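Perosamine synthetase (Caulobacter crescentus, PDB 3BN1) catalyses the pyridoxal phosphate-dependent transfer of an amino group from L-glutamate to GDP-4-keto-6-deoxy-D-mannose, yielding GDP-perosamine for O-antigen synthesis. Local coordinates at residues N153-G165 with K172-F184. Numbering follows the deposited sequence.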
ATOM      1  N   ASN A 153      24.456  -6.706  19.952  1.00  9.77           N
ATOM      2  CA  ASN A 153      23.079  -6.460  20.320  1.00 11.53           C
ATOM      3  C   ASN A 153      22.366  -5.717  19.210  1.00 17.22           C
ATOM      4  O   ASN A 153      21.731  -4.700  19.503  1.00 25.24           O
ATOM      5  CB  ASN A 153      22.990  -5.609  21.584  1.00  6.99           C
ATOM      6  CG  ASN A 153      22.324  -6.306  22.691  1.00 99.89           C
ATOM      7  OD1 ASN A 153      21.097  -6.422  22.705  1.00 99.89           O
ATOM      8  ND2 ASN A 153      23.122  -6.777  23.651  1.00 99.89           N
ATOM      9  N   LEU A 154      22.389  -6.235  17.980  1.00  9.20           N
ATOM     10  CA  LEU A 154      21.638  -5.629  16.872  1.00  8.57           C
ATOM     11  C   LEU A 154      20.501  -6.563  16.526  1.00 13.76           C
ATOM     12  O   LEU A 154      20.575  -7.796  16.696  1.00  9.62           O
ATOM     13  CB  LEU A 154      22.495  -5.568  15.583  1.00  7.89           C
ATOM     14  CG  LEU A 154      23.769  -4.795  15.961  1.00  3.79           C
ATOM     15  CD1 LEU A 154      24.748  -4.930  14.904  1.00  7.77           C
ATOM     16  CD2 LEU A 154      23.453  -3.315  16.219  1.00 10.44           C
ATOM     17  N   LEU A 155      19.523  -5.972  15.874  1.00 13.11           N
ATOM     18  CA  LEU A 155      18.398  -6.697  15.312  1.00  6.84           C
ATOM     19  C   LEU A 155      18.809  -7.160  13.902  1.00 13.32           C
ATOM     20  O   LEU A 155      19.681  -6.572  13.250  1.00 12.91           O
ATOM     21  CB  LEU A 155      17.221  -5.745  15.144  1.00  6.23           C
ATOM     22  CG  LEU A 155      16.676  -5.290  16.515  1.00  7.72           C
ATOM     23  CD1 LEU A 155      15.709  -4.113  16.311  1.00 12.24           C
ATOM     24  CD2 LEU A 155      15.960  -6.521  17.085  1.00 14.68           C
ATOM     25  N   VAL A 156      18.142  -8.204  13.430  1.00 14.44           N
ATOM     26  CA  VAL A 156      18.404  -8.688  12.090  1.00 16.34           C
ATOM     27  C   VAL A 156      17.033  -8.768  11.435  1.00 53.89           C
ATOM     28  O   VAL A 156      16.076  -9.284  12.005  1.00  8.31           O
ATOM     29  CB  VAL A 156      19.115 -10.091  12.083  1.00 28.00           C
ATOM     30  CG1 VAL A 156      19.292 -10.643  10.646  1.00 17.69           C
ATOM     31  CG2 VAL A 156      20.479  -9.999  12.751  1.00 10.25           C
ATOM     32  N   ILE A 157      16.924  -8.240  10.225  1.00 13.30           N
ATOM     33  CA  ILE A 157      15.665  -8.376   9.555  1.00 12.47           C
ATOM     34  C   ILE A 157      15.971  -8.950   8.188  1.00 18.39           C
ATOM     35  O   ILE A 157      16.751  -8.379   7.409  1.00  8.81           O
ATOM     36  CB  ILE A 157      14.957  -7.026   9.369  1.00 19.59           C
ATOM     37  CG1 ILE A 157      13.798  -7.201   8.379  1.00 11.74           C
ATOM     38  CG2 ILE A 157      15.989  -5.917   8.991  1.00 12.15           C
ATOM     39  CD1 ILE A 157      13.112  -5.919   7.961  1.00 12.12           C
ATOM     40  N   GLU A 158      15.402 -10.109   7.895  1.00 10.79           N
ATOM     41  CA  GLU A 158      15.683 -10.695   6.575  1.00  2.31           C
ATOM     42  C   GLU A 158      14.781 -10.068   5.496  1.00  1.69           C
ATOM     43  O   GLU A 158      13.516 -10.060   5.581  1.00  5.61           O
ATOM     44  CB  GLU A 158      15.333 -12.170   6.558  1.00 10.73           C
ATOM     45  CG  GLU A 158      15.935 -13.114   7.654  1.00 14.02           C
ATOM     46  CD  GLU A 158      15.148 -14.482   7.642  1.00 14.49           C
ATOM     47  OE1 GLU A 158      15.100 -15.122   6.548  1.00  9.81           O
ATOM     48  OE2 GLU A 158      14.523 -14.854   8.685  1.00 19.86           O
ATOM     49  N   ASP A 159      15.414  -9.574   4.447  1.00 11.70           N
ATOM     50  CA  ASP A 159      14.600  -9.185   3.285  1.00  7.27           C
ATOM     51  C   ASP A 159      14.504 -10.512   2.531  1.00 12.37           C
ATOM     52  O   ASP A 159      15.411 -10.903   1.757  1.00  7.44           O
ATOM     53  CB  ASP A 159      15.287  -8.183   2.367  1.00 12.77           C
ATOM     54  CG  ASP A 159      14.371  -7.741   1.246  1.00 24.27           C
ATOM     55  OD1 ASP A 159      13.302  -8.379   1.030  1.00 11.53           O
ATOM     56  OD2 ASP A 159      14.686  -6.711   0.609  1.00 13.96           O
ATOM     57  N   ALA A 160      13.438 -11.262   2.770  1.00 12.45           N
ATOM     58  CA  ALA A 160      13.325 -12.579   2.120  1.00 12.95           C
ATOM     59  C   ALA A 160      12.431 -12.546   0.894  1.00 31.17           C
ATOM     60  O   ALA A 160      11.864 -13.585   0.525  1.00 16.19           O
ATOM     61  CB  ALA A 160      12.789 -13.607   3.118  1.00  8.64           C
ATOM     62  N   ALA A 161      12.263 -11.363   0.295  1.00 10.96           N
ATOM     63  CA  ALA A 161      11.380 -11.180  -0.887  1.00 13.92           C
ATOM     64  C   ALA A 161      11.522 -12.199  -1.999  1.00 16.92           C
ATOM     65  O   ALA A 161      10.570 -12.458  -2.714  1.00 19.58           O
ATOM     66  CB  ALA A 161      11.527  -9.725  -1.526  1.00  2.28           C
ATOM     67  N   GLU A 162      12.726 -12.711  -2.211  1.00  6.89           N
ATOM     68  CA  GLU A 162      12.907 -13.585  -3.377  1.00  7.35           C
ATOM     69  C   GLU A 162      13.114 -15.028  -2.992  1.00 29.75           C
ATOM     70  O   GLU A 162      13.518 -15.832  -3.842  1.00 14.94           O
ATOM     71  CB  GLU A 162      14.192 -13.073  -4.072  1.00  6.18           C
ATOM     72  CG  GLU A 162      14.118 -11.546  -4.257  1.00 11.96           C
ATOM     73  CD  GLU A 162      15.348 -10.949  -4.941  1.00 17.11           C
ATOM     74  OE1 GLU A 162      16.316 -11.685  -5.232  1.00 14.68           O
ATOM     75  OE2 GLU A 162      15.344  -9.721  -5.229  1.00 17.40           O
ATOM     76  N   ALA A 163      12.879 -15.335  -1.715  1.00 11.95           N
ATOM     77  CA  ALA A 163      13.257 -16.641  -1.222  1.00  6.40           C
ATOM     78  C   ALA A 163      12.222 -17.427  -0.417  1.00 17.62           C
ATOM     79  O   ALA A 163      12.549 -18.213   0.465  1.00 14.28           O
ATOM     80  CB  ALA A 163      14.555 -16.436  -0.385  1.00  8.24           C
ATOM     81  N   VAL A 164      10.964 -17.300  -0.782  1.00  8.89           N
ATOM     82  CA  VAL A 164       9.931 -18.083  -0.128  1.00 19.33           C
ATOM     83  C   VAL A 164      10.295 -19.554  -0.390  1.00 25.70           C
ATOM     84  O   VAL A 164      10.614 -19.972  -1.516  1.00  9.46           O
ATOM     85  CB  VAL A 164       8.511 -17.782  -0.667  1.00 15.20           C
ATOM     86  CG1 VAL A 164       8.449 -18.058  -2.156  1.00 26.94           C
ATOM     87  CG2 VAL A 164       7.553 -18.726   0.029  1.00 17.55           C
ATOM     88  N   GLY A 165      10.288 -20.342   0.675  1.00 10.02           N
ATOM     89  CA  GLY A 165      10.610 -21.752   0.514  1.00  9.28           C
ATOM     90  C   GLY A 165      12.054 -22.155   0.746  1.00 16.58           C
ATOM     91  O   GLY A 165      12.334 -23.346   0.806  1.00 10.27           O
ATOM     92  N   LYS A 172      13.494 -22.448   7.631  1.00 13.43           N
ATOM     93  CA  LYS A 172      12.972 -21.809   6.435  1.00 15.70           C
ATOM     94  C   LYS A 172      13.357 -20.328   6.443  1.00 33.22           C
ATOM     95  O   LYS A 172      13.578 -19.761   7.522  1.00 10.28           O
ATOM     96  CB  LYS A 172      11.453 -21.910   6.514  1.00  8.96           C
ATOM     97  CG  LYS A 172      10.962 -23.225   5.899  1.00 12.51           C
ATOM     98  CD  LYS A 172      10.574 -23.098   4.436  1.00  6.27           C
ATOM     99  CE  LYS A 172      10.245 -24.502   3.919  1.00 13.38           C
ATOM    100  NZ  LYS A 172       8.959 -24.977   4.552  1.00 17.84           N
ATOM    101  N   SER A 173      13.462 -19.710   5.259  1.00 10.74           N
ATOM    102  CA  SER A 173      13.657 -18.241   5.181  1.00  6.31           C
ATOM    103  C   SER A 173      12.462 -17.690   6.008  1.00 18.66           C
ATOM    104  O   SER A 173      11.380 -18.292   6.061  1.00  7.99           O
ATOM    105  CB  SER A 173      13.441 -17.752   3.730  1.00  2.28           C
ATOM    106  OG  SER A 173      12.258 -18.374   3.224  1.00 11.31           O
ATOM    107  N   GLY A 174      12.668 -16.567   6.677  1.00  7.34           N
ATOM    108  CA  GLY A 174      11.626 -15.949   7.456  1.00 11.53           C
ATOM    109  C   GLY A 174      11.686 -16.277   8.932  1.00 17.64           C
ATOM    110  O   GLY A 174      11.128 -15.513   9.731  1.00 12.56           O
ATOM    111  N   SER A 175      12.379 -17.353   9.304  1.00 14.87           N
ATOM    112  CA  SER A 175      12.425 -17.754  10.730  1.00  7.52           C
ATOM    113  C   SER A 175      13.742 -17.399  11.366  1.00 17.74           C
ATOM    114  O   SER A 175      13.944 -17.759  12.546  1.00 16.78           O
ATOM    115  CB  SER A 175      12.308 -19.301  10.891  1.00  5.21           C
ATOM    116  OG  SER A 175      13.297 -19.964  10.122  1.00  5.66           O
ATOM    117  N   LEU A 176      14.650 -16.828  10.552  1.00 11.34           N
ATOM    118  CA  LEU A 176      16.029 -16.591  10.990  1.00 11.48           C
ATOM    119  C   LEU A 176      16.343 -15.313  11.752  1.00 17.52           C
ATOM    120  O   LEU A 176      17.116 -15.357  12.698  1.00 18.02           O
ATOM    121  CB  LEU A 176      17.012 -16.692   9.803  1.00 15.31           C
ATOM    122  CG  LEU A 176      16.892 -18.003   9.053  1.00 16.86           C
ATOM    123  CD1 LEU A 176      17.061 -17.751   7.581  1.00 28.79           C
ATOM    124  CD2 LEU A 176      17.887 -19.060   9.596  1.00 20.33           C
ATOM    125  N   GLY A 177      15.839 -14.164  11.315  1.00 14.38           N
ATOM    126  CA  GLY A 177      16.166 -12.934  12.069  1.00 13.35           C
ATOM    127  C   GLY A 177      15.105 -12.620  13.157  1.00 50.23           C
ATOM    128  O   GLY A 177      14.337 -13.470  13.615  1.00 14.12           O
ATOM    129  N   ASP A 178      15.051 -11.370  13.593  1.00 10.45           N
ATOM    130  CA  ASP A 178      14.031 -10.948  14.514  1.00  7.70           C
ATOM    131  C   ASP A 178      12.705 -10.945  13.779  1.00  1.83           C
ATOM    132  O   ASP A 178      11.629 -11.255  14.345  1.00 15.20           O
ATOM    133  CB  ASP A 178      14.483  -9.596  15.024  1.00  7.65           C
ATOM    134  CG  ASP A 178      15.725  -9.758  15.919  1.00 12.01           C
ATOM    135  OD1 ASP A 178      15.561 -10.226  17.088  1.00 14.80           O
ATOM    136  OD2 ASP A 178      16.855  -9.436  15.467  1.00 23.89           O
ATOM    137  N   CYS A 179      12.769 -10.611  12.489  1.00 10.35           N
ATOM    138  CA  CYS A 179      11.548 -10.677  11.688  1.00  9.59           C
ATOM    139  C   CYS A 179      12.044 -10.770  10.263  1.00  9.27           C
ATOM    140  O   CYS A 179      13.262 -10.845  10.011  1.00  9.57           O
ATOM    141  CB  CYS A 179      10.629  -9.459  11.861  1.00 14.62           C
ATOM    142  SG  CYS A 179      11.518  -7.894  11.528  1.00 12.84           S
ATOM    143  N   ALA A 180      11.126 -10.899   9.322  1.00  9.06           N
ATOM    144  CA  ALA A 180      11.604 -11.003   7.927  1.00  5.59           C
ATOM    145  C   ALA A 180      10.435 -10.557   7.090  1.00 12.69           C
ATOM    146  O   ALA A 180       9.285 -10.604   7.560  1.00  7.35           O
ATOM    147  CB  ALA A 180      11.877 -12.458   7.570  1.00 12.51           C
ATOM    148  N   THR A 181      10.721 -10.244   5.822  1.00 14.05           N
ATOM    149  CA  THR A 181       9.652  -9.838   4.907  1.00 14.77           C
ATOM    150  C   THR A 181       9.739 -10.610   3.582  1.00  5.51           C
ATOM    151  O   THR A 181      10.789 -11.155   3.175  1.00 10.81           O
ATOM    152  CB  THR A 181       9.666  -8.327   4.655  1.00 10.21           C
ATOM    153  OG1 THR A 181      10.864  -8.058   3.952  1.00 11.43           O
ATOM    154  CG2 THR A 181       9.777  -7.558   5.980  1.00  3.30           C
ATOM    155  N   PHE A 182       8.566 -10.693   2.967  1.00 11.55           N
ATOM    156  CA  PHE A 182       8.404 -11.349   1.694  1.00  8.12           C
ATOM    157  C   PHE A 182       7.551 -10.507   0.772  1.00  7.51           C
ATOM    158  O   PHE A 182       6.719  -9.687   1.208  1.00  9.48           O
ATOM    159  CB  PHE A 182       7.678 -12.683   1.852  1.00 15.78           C
ATOM    160  CG  PHE A 182       8.409 -13.670   2.692  1.00  9.45           C
ATOM    161  CD1 PHE A 182       8.264 -13.657   4.093  1.00  7.52           C
ATOM    162  CD2 PHE A 182       9.220 -14.623   2.088  1.00 10.23           C
ATOM    163  CE1 PHE A 182       8.989 -14.559   4.885  1.00 12.54           C
ATOM    164  CE2 PHE A 182       9.821 -15.629   2.829  1.00  5.95           C
ATOM    165  CZ  PHE A 182       9.742 -15.583   4.250  1.00  9.00           C
ATOM    166  N   SER A 183       7.738 -10.791  -0.501  1.00  8.44           N
ATOM    167  CA  SER A 183       7.019 -10.095  -1.567  1.00  5.47           C
ATOM    168  C   SER A 183       6.216 -11.085  -2.423  1.00 21.11           C
ATOM    169  O   SER A 183       6.729 -12.129  -2.850  1.00 13.62           O
ATOM    170  CB  SER A 183       8.011  -9.457  -2.522  1.00  6.57           C
ATOM    171  OG  SER A 183       7.291  -8.938  -3.641  1.00  9.19           O
ATOM    172  N   PHE A 184       4.969 -10.742  -2.728  1.00  9.25           N
ATOM    173  CA  PHE A 184       4.145 -11.582  -3.613  1.00  5.97           C
ATOM    174  C   PHE A 184       3.846 -10.723  -4.819  1.00  9.73           C
ATOM    175  O   PHE A 184       2.840 -10.891  -5.497  1.00 10.53           O
ATOM    176  CB  PHE A 184       2.878 -12.000  -2.912  1.00  8.21           C
ATOM    177  CG  PHE A 184       3.137 -12.540  -1.528  1.00  6.78           C
ATOM    178  CD1 PHE A 184       3.991 -13.631  -1.360  1.00  5.36           C
ATOM    179  CD2 PHE A 184       2.467 -12.035  -0.398  1.00  5.69           C
ATOM    180  CE1 PHE A 184       4.230 -14.166  -0.078  1.00 18.38           C
ATOM    181  CE2 PHE A 184       2.705 -12.545   0.885  1.00 12.25           C
ATOM    182  CZ  PHE A 184       3.583 -13.637   1.049  1.00 15.31           C
TER
HETATM  183  O   HOH W   1      10.451  -7.709   1.355  1.00 11.76           O
HETATM  184  O   HOH W   2       9.803 -19.347   3.377  1.00 11.28           O
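Glu158 and the turn Lys172-Ser175 with the two residues after it carry much of the polar contact, alongside the parallel pairing of strands 155-159 and 179-183. The backbones are joined by Asp178 N to Val156 O, Glu158 N to Cys179 O and Thr181 N to Glu158 O, the last 2.8 Å long. Asp178 adds a side-chain link at the strand start: its OD2 takes Val156 N at 2.7 Å through the anti lone pair, while its carboxylate lies across Leu155 CD2.

The carboxylate of Glu158 is gripped by backbone N-H groups. Gly174 N meets Glu158 OE1 on the syn side at 2.8 Å, in a nearly straight bond (172°). OE2 accepts both Leu176 N, from above the carboxylate plane, and Gly177 N, on the anti side, the two coming from the same face. With CG anti to the carbonyl carbon (chi1 -53°), the extended chain reaches the turn Lys172-Ser175 and the residues that follow it; OE1 also bonds His134 NE2. Further on, Ser173 OG donates to Ala163 O at 2.8 Å, and a water links Ser173 OG to Gly165 N, donating to the hydroxyl and accepting from the N-H.

Among apolar contacts, Ala160 CB sits over one face of the Phe182 ring, 3.9 Å from its centroid, a CH-pi contact, and Ile157 CG1 touches Cys179 SG.

At the C-terminal ends of the strands, Glu162, in the loop after strand 155-159, and Ser183, the last residue of strand 179-183, hydrogen-bond the cofactor-bearing lysine at position 188, through O3 and a phosphate oxygen; Ser183 OG also hydrogen-bonds Phe185 N. The pair lies centrally in the mixed seven-stranded sheet of this aminotransferase fold, between strands 127-130 and 196-200. Helix 62-72 covers Ile157 and Thr181; helix 142-151 packs on Val156 and Leu176.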